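Local coordinates for quinonprotein alcohol dehydrogenase-like protein (Bacteroides thetaiotaomicron VPI-5482, PDB 4R5O), which is of unknown function but joins an immunoglobulin-like beta-sandwich domain to a seven-bladed beta-propeller and binds calcium ions, at residues N287-E292 / Y352-S357; N299-K304 / L309-A314; I339-S344 / A362-A367; Y350-I353 / D358-K361; P376-Q381 / E385-Y390. All coordinates share one frame; numbering follows the deposited sequence.

Interaction 1. Residues N287-E292 / Y352-S357; sequences NVYTLE and YILGDS. With CA (calcium ion), chain L.
The phenol end of Tyr289 meets the CD2 methyl of Leu354 where two successive blades of the seven-bladed beta-propeller face each other. Tyr289 sits on strand 288-294 of one blade, and Leu354 lies in the turn that leads out of strand 349-353 of the next. Side chains alone make the contact: the nearest CA atoms, of Tyr289 and Leu354, are 9.9 Å apart, and no hydrogen bond crosses. With its CG anti to the carbonyl carbon (chi1 -71°), Tyr289 extends its ring toward the second blade. Leu354 CD2 stands over one face of that ring, 4.0 Å from the centroid of Tyr289 and 30° off the normal, which is CH-pi geometry. Tyr352 approaches differently, its CE2 lying 4.3 Å from Tyr289 CE2, so that Tyr289 touches the edge of the Tyr352 ring. The hydroxyl of Tyr289 is hydrogen-bonded to Asp285. A serine at Tyr289 would remove the ring, is likely to open a gap beside Leu354 CD2 and would probably leave Asp285 without this partner. The second segment folds into a type II turn, closed by Asp356 N donating to Ile353 O at 2.8 Å. Just beyond, Asp356 OD1 lies 2.9 Å from a calcium ion that Asp358 also binds. From the turn, Gly355 N donates back to Tyr352 OH at 3.3 Å, with an N-H...O angle of 156°.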
# COMPACT_ATOMS: atom_id res chain seq x y z
N ASN A 287 24.14 5.14 7.23
CA ASN A 287 23.69 5.60 8.55
C ASN A 287 22.19 5.88 8.55
O ASN A 287 21.58 6.03 7.49
CB ASN A 287 24.48 6.84 9.00
CG ASN A 287 25.91 6.54 9.36
OD1 ASN A 287 26.83 7.27 8.99
ND2 ASN A 287 26.16 5.41 9.98
N VAL A 288 21.59 5.91 9.76
CA VAL A 288 20.17 6.17 9.94
C VAL A 288 20.04 7.59 10.40
O VAL A 288 20.79 8.04 11.26
CB VAL A 288 19.50 5.16 10.90
CG1 VAL A 288 18.15 5.66 11.42
CG2 VAL A 288 19.35 3.82 10.19
N TYR A 289 19.08 8.30 9.80
CA TYR A 289 18.78 9.69 10.10
C TYR A 289 17.38 9.87 10.57
O TYR A 289 16.46 9.27 10.03
CB TYR A 289 19.01 10.56 8.85
CG TYR A 289 20.45 10.74 8.46
CD1 TYR A 289 21.14 9.72 7.80
CD2 TYR A 289 21.09 11.96 8.62
CE1 TYR A 289 22.47 9.89 7.41
CE2 TYR A 289 22.42 12.15 8.23
CZ TYR A 289 23.10 11.11 7.62
OH TYR A 289 24.39 11.31 7.19
N THR A 290 17.20 10.76 11.52
CA THR A 290 15.89 11.19 12.00
C THR A 290 16.02 12.67 12.32
O THR A 290 17.05 13.26 12.02
CB THR A 290 15.39 10.31 13.16
OG1 THR A 290 14.00 10.59 13.38
CG2 THR A 290 16.22 10.48 14.46
N LEU A 291 14.98 13.27 12.87
CA LEU A 291 14.98 14.67 13.30
C LEU A 291 14.79 14.79 14.80
O LEU A 291 14.14 13.95 15.44
CB LEU A 291 13.87 15.49 12.59
CG LEU A 291 13.85 15.57 11.07
CD1 LEU A 291 12.72 16.43 10.65
CD2 LEU A 291 15.15 16.12 10.50
N GLU A 292 15.33 15.87 15.34
CA GLU A 292 15.21 16.24 16.74
C GLU A 292 14.51 17.57 16.78
O GLU A 292 14.77 18.43 15.93
CB GLU A 292 16.60 16.27 17.41
CG GLU A 292 16.56 16.64 18.88
CD GLU A 292 17.89 16.62 19.57
OE1 GLU A 292 18.86 17.15 19.00
OE2 GLU A 292 17.95 16.12 20.72
N TYR A 352 18.47 17.77 1.46
CA TYR A 352 19.65 17.76 2.31
C TYR A 352 20.70 16.85 1.73
O TYR A 352 20.45 15.68 1.48
CB TYR A 352 19.32 17.35 3.76
CG TYR A 352 20.54 17.22 4.66
CD1 TYR A 352 21.35 18.32 4.94
CD2 TYR A 352 20.83 16.01 5.29
CE1 TYR A 352 22.47 18.21 5.77
CE2 TYR A 352 21.94 15.90 6.14
CZ TYR A 352 22.75 17.00 6.38
OH TYR A 352 23.83 16.91 7.22
N ILE A 353 21.89 17.40 1.56
CA ILE A 353 23.04 16.68 1.06
C ILE A 353 23.90 16.41 2.27
O ILE A 353 24.48 17.34 2.82
CB ILE A 353 23.73 17.48 -0.06
CG1 ILE A 353 22.72 17.68 -1.24
CG2 ILE A 353 24.98 16.73 -0.52
CD1 ILE A 353 23.01 18.84 -2.21
N LEU A 354 23.91 15.15 2.71
CA LEU A 354 24.64 14.66 3.87
C LEU A 354 26.01 15.37 4.02
O LEU A 354 26.81 15.36 3.08
CB LEU A 354 24.86 13.12 3.77
CG LEU A 354 23.71 12.22 3.35
CD1 LEU A 354 24.18 10.78 3.14
CD2 LEU A 354 22.55 12.30 4.32
N GLY A 355 26.22 16.00 5.17
CA GLY A 355 27.45 16.72 5.50
C GLY A 355 27.56 18.15 5.00
O GLY A 355 28.47 18.89 5.42
N ASP A 356 26.66 18.55 4.10
CA ASP A 356 26.72 19.90 3.58
C ASP A 356 25.48 20.63 4.04
O ASP A 356 24.38 20.37 3.54
CB ASP A 356 26.87 19.87 2.07
CG ASP A 356 27.05 21.22 1.41
OD1 ASP A 356 27.57 22.15 2.08
OD2 ASP A 356 26.72 21.33 0.20
N SER A 357 25.64 21.49 5.07
CA SER A 357 24.57 22.29 5.69
C SER A 357 24.11 23.45 4.78
O SER A 357 23.08 24.05 5.05
CB SER A 357 25.04 22.84 7.04
OG SER A 357 26.21 23.64 6.91
CA CA L . 28.68 23.51 -0.17

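Interaction 2. Residues N299-K304 / L309-A314; sequences NIVKIK and LEKVFA
Ile300 and Val312 face each other as an antiparallel hydrogen-bonded pair, each satisfying the other's backbone: Ile300 N reaches Val312 O at 2.9 Å, and Val312 N returns to Ile300 O at 3.2 Å. Two residues on, Lys302 and Glu310 repeat the exchange. Lys302 N donates to Glu310 O at 2.8 Å, the donor almost in line with the carbonyl, whereas Glu310 N meets Lys302 O at 3.1 Å in the carbonyl plane, on a lone pair. The alternate residues of the first segment, Asn299, Val301 and Ile303, bond through their backbones to Glu292, Thr290 and Val288 of the preceding strand.

Side chains add one charged pair. Lys302 and Glu310 run side by side on the face they share with Ile300 and Val312; Lys302 leaves with CG anti to the backbone N (chi1 175°) and an extended chain, bringing NZ to 3.5 Å from Glu310 OE1, a salt bridge whose hydrogen bond is weak. Lys304 NZ is a second positive charge near the same Glu310 OE1, but at 4.1 Å it lies beyond salt-bridge range. On the other face, Lys311 NZ bonds to the carbonyl of Asp271 and forms a salt bridge with Glu292, which also accepts from Asn299 ND2. Asn299 OD1 sits in plane at the edge of the Phe313 ring, 3.6 Å from Phe313 CD1.

Strand 309-314 lies at the end of its four-stranded sheet, and the pairing is the outer beta hairpin characteristic of an antiparallel propeller blade.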
# COMPACT_ATOMS: atom_id res chain seq x y z
N ASN A 299 16.90 19.52 14.22
CA ASN A 299 18.24 19.00 13.97
C ASN A 299 18.17 17.71 13.19
O ASN A 299 17.44 16.80 13.59
CB ASN A 299 18.98 18.77 15.27
CG ASN A 299 19.11 19.96 16.16
OD1 ASN A 299 19.60 21.03 15.77
ND2 ASN A 299 18.74 19.78 17.41
N ILE A 300 18.90 17.62 12.06
CA ILE A 300 19.03 16.38 11.28
C ILE A 300 20.04 15.53 12.04
O ILE A 300 21.20 15.92 12.17
CB ILE A 300 19.42 16.62 9.81
CG1 ILE A 300 18.45 17.62 9.14
CG2 ILE A 300 19.51 15.28 9.06
CD1 ILE A 300 18.86 18.12 7.79
N VAL A 301 19.57 14.42 12.61
CA VAL A 301 20.43 13.59 13.45
C VAL A 301 20.90 12.35 12.68
O VAL A 301 20.10 11.58 12.20
CB VAL A 301 19.72 13.18 14.77
CG1 VAL A 301 20.61 12.28 15.62
CG2 VAL A 301 19.31 14.41 15.57
N LYS A 302 22.21 12.17 12.60
CA LYS A 302 22.89 11.01 12.04
C LYS A 302 23.10 10.02 13.16
O LYS A 302 23.64 10.40 14.19
CB LYS A 302 24.21 11.45 11.39
CG LYS A 302 25.14 10.39 10.85
CD LYS A 302 26.38 11.13 10.40
CE LYS A 302 27.43 10.36 9.67
NZ LYS A 302 28.56 11.23 9.26
N ILE A 303 22.61 8.78 12.99
CA ILE A 303 22.77 7.74 14.01
C ILE A 303 23.78 6.78 13.44
O ILE A 303 23.48 6.09 12.46
CB ILE A 303 21.43 7.07 14.45
CG1 ILE A 303 20.30 8.12 14.71
CG2 ILE A 303 21.67 6.14 15.67
CD1 ILE A 303 18.79 7.57 14.92
N LYS A 304 25.01 6.77 13.99
CA LYS A 304 26.02 5.90 13.43
C LYS A 304 25.81 4.46 13.99
O LYS A 304 24.98 4.26 14.88
CB LYS A 304 27.42 6.45 13.72
CG LYS A 304 27.69 7.87 13.21
CD LYS A 304 29.09 8.31 13.61
CE LYS A 304 29.47 9.71 13.22
NZ LYS A 304 30.87 10.01 13.60
N LEU A 309 25.86 10.05 17.93
CA LEU A 309 25.06 10.99 17.17
C LEU A 309 25.84 12.18 16.66
O LEU A 309 26.60 12.83 17.40
CB LEU A 309 23.93 11.51 18.09
CG LEU A 309 23.07 10.48 18.84
CD1 LEU A 309 22.08 11.16 19.77
CD2 LEU A 309 22.34 9.54 17.87
N GLU A 310 25.55 12.54 15.41
CA GLU A 310 26.04 13.74 14.71
C GLU A 310 24.82 14.56 14.40
O GLU A 310 23.84 14.01 13.90
CB GLU A 310 26.88 13.39 13.47
CG GLU A 310 27.48 14.57 12.72
CD GLU A 310 28.44 14.19 11.60
OE1 GLU A 310 29.37 13.40 11.87
OE2 GLU A 310 28.29 14.72 10.48
N LYS A 311 24.82 15.84 14.79
CA LYS A 311 23.68 16.72 14.63
C LYS A 311 24.03 17.98 13.83
O LYS A 311 24.98 18.68 14.16
CB LYS A 311 23.12 17.12 16.02
CG LYS A 311 22.61 15.94 16.84
CD LYS A 311 21.98 16.35 18.13
CE LYS A 311 21.55 15.15 18.93
NZ LYS A 311 20.87 15.57 20.19
N VAL A 312 23.21 18.27 12.80
CA VAL A 312 23.27 19.42 11.91
C VAL A 312 21.97 20.19 12.06
O VAL A 312 20.92 19.62 11.78
CB VAL A 312 23.51 19.01 10.42
CG1 VAL A 312 23.38 20.21 9.48
CG2 VAL A 312 24.86 18.31 10.23
N PHE A 313 22.05 21.50 12.43
CA PHE A 313 20.88 22.36 12.62
C PHE A 313 20.30 22.83 11.28
O PHE A 313 21.04 23.25 10.38
CB PHE A 313 21.23 23.58 13.50
CG PHE A 313 20.11 24.59 13.68
CD1 PHE A 313 19.06 24.35 14.55
CD2 PHE A 313 20.13 25.81 12.99
CE1 PHE A 313 18.01 25.27 14.69
CE2 PHE A 313 19.10 26.74 13.14
CZ PHE A 313 18.05 26.46 13.99
N ALA A 314 18.96 22.75 11.16
CA ALA A 314 18.14 23.16 10.02
C ALA A 314 17.19 24.24 10.48
O ALA A 314 16.29 23.95 11.27
CB ALA A 314 17.40 21.97 9.45

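Interaction 3. Residues I339-S344 / A362-A367; sequences IIYLVS and APFIAA
The rings of Tyr341 and Phe364 meet at a slant: their centroids are 5.5 Å apart and their planes 50° from each other, so the pair is neither a stack nor an edge-to-face arrangement. Phe364 CE2 makes the approach, 3.6 Å from Tyr341 CE1, and Phe364 CD2 is about as near to that same carbon. One face of the Tyr341 ring carries Ile339 CG2, 3.5 Å above the plane and displaced toward the rim. The alkyl chain of Lys351 touches both rings.

Backbones stay well apart here, the CA atoms of Tyr341 and Phe364 being 8.7 Å from each other, and the segments share no hydrogen bond. The contact therefore depends on how the two side chains reach out. Tyr341 has CG anti to its carbonyl carbon (chi1 -65°), while Phe364 places CG opposite the backbone N (chi1 163°), sending its ring to the tyrosine. Only 89 Å² is buried in total, nearly all of it by these two residues.

A backbone bond joins Phe364 to Ile349 of strand 349-353, and Phe364 and Ile365 together face that residue as a classic beta bulge. Ile365 goes on to touch Leu386 and Tyr390, and Tyr341 packs on Leu377, Leu379 and Leu386. The aromatic pair thus belongs to the apolar layer between adjacent blades of a beta-propeller, where the loop linking one blade to the next lies against the middle strand of the first.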
# COMPACT_ATOMS: atom_id res chain seq x y z
N ILE A 339 21.70 12.14 -0.41
CA ILE A 339 20.57 13.04 -0.30
C ILE A 339 19.46 12.50 0.62
O ILE A 339 19.17 11.30 0.66
CB ILE A 339 20.02 13.24 -1.75
CG1 ILE A 339 20.93 14.16 -2.57
CG2 ILE A 339 18.58 13.75 -1.81
CD1 ILE A 339 20.57 14.23 -4.03
N ILE A 340 18.80 13.44 1.31
CA ILE A 340 17.58 13.24 2.08
C ILE A 340 16.63 14.39 1.72
O ILE A 340 17.02 15.56 1.77
CB ILE A 340 17.76 13.09 3.61
CG1 ILE A 340 18.75 11.97 3.95
CG2 ILE A 340 16.38 12.88 4.29
CD1 ILE A 340 19.12 11.84 5.37
N TYR A 341 15.42 14.04 1.31
CA TYR A 341 14.37 15.01 1.08
C TYR A 341 13.54 15.14 2.36
O TYR A 341 13.20 14.11 2.95
CB TYR A 341 13.50 14.63 -0.12
CG TYR A 341 14.22 14.63 -1.44
CD1 TYR A 341 14.36 15.80 -2.18
CD2 TYR A 341 14.72 13.45 -1.98
CE1 TYR A 341 15.02 15.80 -3.41
CE2 TYR A 341 15.37 13.44 -3.22
CZ TYR A 341 15.52 14.62 -3.92
OH TYR A 341 16.13 14.62 -5.15
N LEU A 342 13.25 16.36 2.81
CA LEU A 342 12.44 16.57 4.02
C LEU A 342 11.54 17.79 3.79
O LEU A 342 11.85 18.64 2.96
CB LEU A 342 13.28 16.70 5.32
CG LEU A 342 14.31 17.82 5.54
CD1 LEU A 342 14.82 17.76 6.96
CD2 LEU A 342 15.53 17.70 4.63
N VAL A 343 10.37 17.81 4.47
CA VAL A 343 9.30 18.81 4.33
C VAL A 343 9.25 19.77 5.51
O VAL A 343 9.18 19.34 6.66
CB VAL A 343 7.92 18.13 4.20
CG1 VAL A 343 6.85 19.14 3.77
CG2 VAL A 343 7.96 16.96 3.22
N SER A 344 9.22 21.07 5.21
CA SER A 344 9.08 22.11 6.22
C SER A 344 7.59 22.29 6.52
O SER A 344 6.73 21.87 5.72
CB SER A 344 9.73 23.41 5.78
OG SER A 344 9.12 23.93 4.61
N ALA A 362 18.08 26.97 1.45
CA ALA A 362 16.90 27.28 0.63
C ALA A 362 16.18 26.00 0.21
O ALA A 362 16.84 24.97 0.04
CB ALA A 362 17.32 28.07 -0.60
N PRO A 363 14.82 26.02 0.03
CA PRO A 363 14.11 24.80 -0.40
C PRO A 363 14.49 24.37 -1.80
O PRO A 363 14.89 25.20 -2.62
CB PRO A 363 12.63 25.20 -0.38
CG PRO A 363 12.55 26.44 0.37
CD PRO A 363 13.86 27.13 0.19
N PHE A 364 14.40 23.06 -2.05
CA PHE A 364 14.62 22.46 -3.36
C PHE A 364 13.36 22.69 -4.19
O PHE A 364 13.45 23.03 -5.37
CB PHE A 364 14.98 20.97 -3.20
CG PHE A 364 14.84 20.12 -4.44
CD1 PHE A 364 15.70 20.29 -5.52
CD2 PHE A 364 13.90 19.10 -4.49
CE1 PHE A 364 15.57 19.50 -6.66
CE2 PHE A 364 13.78 18.31 -5.64
CZ PHE A 364 14.62 18.51 -6.71
N ILE A 365 12.19 22.51 -3.53
CA ILE A 365 10.86 22.75 -4.06
C ILE A 365 10.18 23.72 -3.11
O ILE A 365 9.99 23.41 -1.94
CB ILE A 365 10.05 21.45 -4.30
CG1 ILE A 365 10.77 20.56 -5.32
CG2 ILE A 365 8.63 21.79 -4.77
CD1 ILE A 365 10.29 19.15 -5.34
N ALA A 366 9.86 24.92 -3.61
CA ALA A 366 9.21 25.99 -2.86
C ALA A 366 7.78 25.61 -2.45
O ALA A 366 7.12 24.83 -3.13
CB ALA A 366 9.18 27.25 -3.70
N ALA A 367 7.32 26.19 -1.35
CA ALA A 367 5.97 26.00 -0.86
C ALA A 367 4.97 26.81 -1.70
O ALA A 367 5.35 27.82 -2.30
CB ALA A 367 5.89 26.42 0.60

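Interaction 4. Residues Y350-I353 / D358-K361; sequences YKYI and DSLK. With CA (calcium ion), chain L.
Ser359 reaches back to Ile353 where a short 3-10 segment folds against strand 349-353, the last strand of its sheet in this propeller blade. The turn starts beside a calcium site: Asp358 takes no part in the contact with the strand, and its OD2 binds the ion at 2.6 Å, with Asp356 as the other protein ligand in this chain.

Ser359 carries the one hydrogen bond across the contact. Its OG accepts from Ile353 N at 3.0 Å with an almost straight N-H...O angle of 175°, and it is also hydrogen-bonded to Asp356 O, so the hydroxyl ties the strand end to the metal-binding loop. The torsion that allows this puts OG between the backbone N and the carbonyl carbon (chi1 62°). The CB of Ser359 meanwhile packs on Ile353 CD1 at 3.8 Å. Ser359 O comes within 3.3 Å of Lys351 O, but both are acceptors and no bond joins them.

Leu360 turns inward. Its CG lies 3.6 Å from Tyr352 CD1, its CD2 is 3.8 Å from Tyr352 CB, and the leucine approaches the tyrosine ring at a slant. Beyond this contact it reaches Ile300, Val312 and Ala314 of the preceding blade. Its carbonyl does something different: Leu360 O rests 3.6 Å from Tyr350 CE2, again neither over the face nor at the edge of the ring, which is itself stacked with Phe316.

Lys361 ends the turn, its backbone N donating to Asp358 O at 3.3 Å, the three-residue return expected of a 3-10 segment.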
# COMPACT_ATOMS: atom_id res chain seq x y z
N TYR A 350 13.03 20.42 1.15
CA TYR A 350 14.45 20.64 1.25
C TYR A 350 15.17 19.38 0.82
O TYR A 350 14.73 18.28 1.15
CB TYR A 350 14.82 21.05 2.67
CG TYR A 350 14.39 22.45 3.03
CD1 TYR A 350 13.10 22.72 3.46
CD2 TYR A 350 15.29 23.52 2.95
CE1 TYR A 350 12.69 24.02 3.77
CE2 TYR A 350 14.90 24.82 3.27
CZ TYR A 350 13.60 25.06 3.69
OH TYR A 350 13.19 26.33 4.03
N LYS A 351 16.22 19.54 0.02
CA LYS A 351 17.09 18.45 -0.43
C LYS A 351 18.38 18.55 0.36
O LYS A 351 19.23 19.39 0.05
CB LYS A 351 17.34 18.49 -1.95
CG LYS A 351 18.26 17.39 -2.43
CD LYS A 351 18.40 17.28 -3.95
CE LYS A 351 19.27 18.31 -4.61
NZ LYS A 351 19.34 18.07 -6.07
N TYR A 352 18.47 17.77 1.46
CA TYR A 352 19.65 17.76 2.31
C TYR A 352 20.70 16.85 1.73
O TYR A 352 20.45 15.68 1.48
CB TYR A 352 19.32 17.35 3.76
CG TYR A 352 20.54 17.22 4.66
CD1 TYR A 352 21.35 18.32 4.94
CD2 TYR A 352 20.83 16.01 5.29
CE1 TYR A 352 22.47 18.21 5.77
CE2 TYR A 352 21.94 15.90 6.14
CZ TYR A 352 22.75 17.00 6.38
OH TYR A 352 23.83 16.91 7.22
N ILE A 353 21.89 17.40 1.56
CA ILE A 353 23.04 16.68 1.06
C ILE A 353 23.90 16.41 2.27
O ILE A 353 24.48 17.34 2.82
CB ILE A 353 23.73 17.48 -0.06
CG1 ILE A 353 22.72 17.68 -1.24
CG2 ILE A 353 24.98 16.73 -0.52
CD1 ILE A 353 23.01 18.84 -2.21
N ASP A 358 24.85 23.72 3.68
CA ASP A 358 24.54 24.76 2.70
C ASP A 358 23.29 24.41 1.91
O ASP A 358 22.59 25.29 1.44
CB ASP A 358 25.72 24.97 1.72
CG ASP A 358 27.06 25.39 2.31
OD1 ASP A 358 27.10 25.71 3.53
OD2 ASP A 358 28.05 25.41 1.56
N SER A 359 23.04 23.09 1.75
CA SER A 359 21.91 22.51 1.03
C SER A 359 20.56 22.75 1.77
O SER A 359 19.50 22.46 1.21
CB SER A 359 22.14 21.01 0.84
OG SER A 359 22.23 20.32 2.08
N LEU A 360 20.62 23.27 3.01
CA LEU A 360 19.46 23.57 3.86
C LEU A 360 19.14 25.06 3.92
O LEU A 360 18.20 25.44 4.64
CB LEU A 360 19.73 23.09 5.30
CG LEU A 360 19.93 21.62 5.56
CD1 LEU A 360 20.40 21.39 6.99
CD2 LEU A 360 18.67 20.83 5.22
N LYS A 361 19.93 25.89 3.22
CA LYS A 361 19.78 27.35 3.23
C LYS A 361 18.54 27.80 2.43
O LYS A 361 17.99 28.87 2.71
CB LYS A 361 21.04 28.04 2.67
CA CA L . 28.68 23.51 -0.17

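Interaction 5. Residues P376-Q381 / E385-Y390; sequences PLQLNQ and ELYVTY
The carbonyl O of Tyr387 receives Gln378 N at 3.2 Å, in the carbonyl plane, and is approached by water 2 at 2.7 Å, although that water has more acceptors around it than protons to give. The reverse bond is straighter: Tyr387 N points at Gln378 O over 2.8 Å, with an angle of 177°, so the two residues form an antiparallel hydrogen-bonded pair. One step nearer the turn, Asn380 N donates to Glu385 O at 2.8 Å. At the other end, where direct pairing is interrupted around Pro376, water 1 accepts from Thr389 N at 2.9 Å and reaches Pro376 O weakly; direct pairing resumes between Thr389 and Thr374.

The Tyr387 ring lies along the hairpin, its CG anti to the carbonyl carbon (chi1 -46°). Gln378 CG touches the ring edge at CD2, and the amide of Gln378 stands nearly perpendicular to the ring, its NE2 bound to Ile423 O. At the far end of the ring, Asn380 ND2 gives a hydrogen to Tyr387 OH at 2.9 Å, with the oxygen in the amide plane; Asn380 OD1 is taken by the backbone N of Gln382 and Ser383. A valine at Tyr387 would remove the phenol, probably leaving Asn380 ND2 without this acceptor and its amide held mainly through OD1.

The opposite face is apolar: Leu379 CD1 meets Leu386 CD1 at 4.0 Å, and Leu377 CD2 lies 3.8 Å from Val388 CG2. These leucines pack on Val332 of the preceding blade, while Tyr387 meets Phe104 and Val402, and strand 386-392 pairs onward with strand 397-403.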
# COMPACT_ATOMS: atom_id res chain seq x y z
N PRO A 376 3.75 11.11 3.82
CA PRO A 376 5.21 11.00 3.72
C PRO A 376 5.72 11.09 2.29
O PRO A 376 5.01 10.69 1.36
CB PRO A 376 5.50 9.62 4.31
CG PRO A 376 4.28 8.89 4.20
CD PRO A 376 3.17 9.87 4.35
N LEU A 377 6.93 11.63 2.10
CA LEU A 377 7.55 11.67 0.78
C LEU A 377 7.92 10.29 0.32
O LEU A 377 8.25 9.43 1.15
CB LEU A 377 8.81 12.55 0.80
CG LEU A 377 8.69 14.04 1.12
CD1 LEU A 377 10.07 14.65 1.31
CD2 LEU A 377 7.90 14.78 0.04
N GLN A 378 7.89 10.06 -0.99
CA GLN A 378 8.34 8.79 -1.58
C GLN A 378 9.29 9.11 -2.73
O GLN A 378 9.20 10.16 -3.37
CB GLN A 378 7.17 7.90 -2.03
CG GLN A 378 7.54 6.52 -2.59
CD GLN A 378 8.25 5.63 -1.61
OE1 GLN A 378 9.41 5.85 -1.28
NE2 GLN A 378 7.65 4.50 -1.27
N LEU A 379 10.24 8.23 -2.95
CA LEU A 379 11.20 8.39 -4.01
C LEU A 379 11.30 7.13 -4.80
O LEU A 379 11.29 6.03 -4.24
CB LEU A 379 12.58 8.76 -3.45
CG LEU A 379 13.62 9.30 -4.44
CD1 LEU A 379 13.34 10.75 -4.80
CD2 LEU A 379 15.00 9.27 -3.83
N ASN A 380 11.37 7.30 -6.12
CA ASN A 380 11.63 6.23 -7.06
C ASN A 380 13.15 6.08 -7.14
O ASN A 380 13.81 7.00 -7.64
CB ASN A 380 10.97 6.53 -8.39
CG ASN A 380 11.10 5.42 -9.39
OD1 ASN A 380 12.16 4.82 -9.57
ND2 ASN A 380 10.04 5.16 -10.11
N GLN A 381 13.70 4.97 -6.64
CA GLN A 381 15.14 4.76 -6.56
C GLN A 381 15.79 4.41 -7.93
O GLN A 381 17.01 4.37 -8.00
CB GLN A 381 15.46 3.66 -5.54
CG GLN A 381 14.98 3.96 -4.12
CD GLN A 381 15.55 5.19 -3.45
OE1 GLN A 381 16.60 5.73 -3.83
NE2 GLN A 381 14.91 5.60 -2.35
N GLU A 385 12.92 10.21 -9.16
CA GLU A 385 11.65 10.94 -9.09
C GLU A 385 11.11 10.99 -7.66
O GLU A 385 11.05 9.96 -6.99
CB GLU A 385 10.60 10.30 -10.03
CG GLU A 385 10.85 10.43 -11.53
CD GLU A 385 9.94 9.55 -12.37
OE1 GLU A 385 9.89 8.32 -12.13
OE2 GLU A 385 9.31 10.09 -13.30
N LEU A 386 10.69 12.19 -7.21
CA LEU A 386 10.11 12.45 -5.89
C LEU A 386 8.60 12.57 -6.01
O LEU A 386 8.11 13.32 -6.84
CB LEU A 386 10.73 13.73 -5.29
CG LEU A 386 10.32 14.16 -3.86
CD1 LEU A 386 11.00 13.29 -2.80
CD2 LEU A 386 10.72 15.57 -3.62
N TYR A 387 7.87 11.81 -5.20
CA TYR A 387 6.42 11.82 -5.16
C TYR A 387 5.97 12.55 -3.92
O TYR A 387 6.16 12.07 -2.81
CB TYR A 387 5.84 10.40 -5.19
CG TYR A 387 6.43 9.47 -6.22
CD1 TYR A 387 6.24 9.69 -7.57
CD2 TYR A 387 7.06 8.30 -5.84
CE1 TYR A 387 6.76 8.82 -8.53
CE2 TYR A 387 7.58 7.42 -6.79
CZ TYR A 387 7.41 7.68 -8.13
OH TYR A 387 7.86 6.81 -9.09
N VAL A 388 5.35 13.69 -4.12
CA VAL A 388 4.84 14.58 -3.09
C VAL A 388 3.31 14.59 -3.11
O VAL A 388 2.72 14.76 -4.17
CB VAL A 388 5.40 15.99 -3.33
CG1 VAL A 388 5.02 16.91 -2.20
CG2 VAL A 388 6.92 15.97 -3.48
N THR A 389 2.68 14.42 -1.93
CA THR A 389 1.23 14.46 -1.74
C THR A 389 0.84 15.83 -1.18
O THR A 389 1.26 16.21 -0.10
CB THR A 389 0.76 13.33 -0.84
OG1 THR A 389 1.19 12.08 -1.39
CG2 THR A 389 -0.73 13.32 -0.61
N TYR A 390 0.05 16.59 -1.97
CA TYR A 390 -0.46 17.91 -1.62
C TYR A 390 -1.95 17.90 -1.35
O TYR A 390 -2.67 17.08 -1.95
CB TYR A 390 -0.18 18.91 -2.76
CG TYR A 390 1.26 19.20 -3.06
CD1 TYR A 390 1.98 20.11 -2.30
CD2 TYR A 390 1.88 18.66 -4.17
CE1 TYR A 390 3.30 20.42 -2.60
CE2 TYR A 390 3.20 18.96 -4.49
CZ TYR A 390 3.91 19.85 -3.70
OH TYR A 390 5.22 20.16 -3.99
O HOH W 1 4.18 13.62 0.36
O HOH W 2 3.81 11.66 -1.60

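How the interactions relate
From the N terminus, interaction 1 opens on strand 288-294, and the hairpin of interaction 2 opens and closes before the second segment of interaction 1 arrives at 352-357. Interaction 3 starts in between, at 339-344, and ends at 362-367, so it crosses interaction 1. Interaction 4, which shares Tyr352 and Ile353 with interaction 1, begins and finishes within the span of interaction 3. Interaction 5 follows in series as a hairpin of the next blade. Interaction 1 joins the blade ending at strand 309-314 to the one holding 339-353; interactions 2 and 4, one in each blade, touch through Ile300, Val312, Tyr352 and Leu360. Tyr341 of interaction 3 connects the latter blade to the leucines of interaction 5.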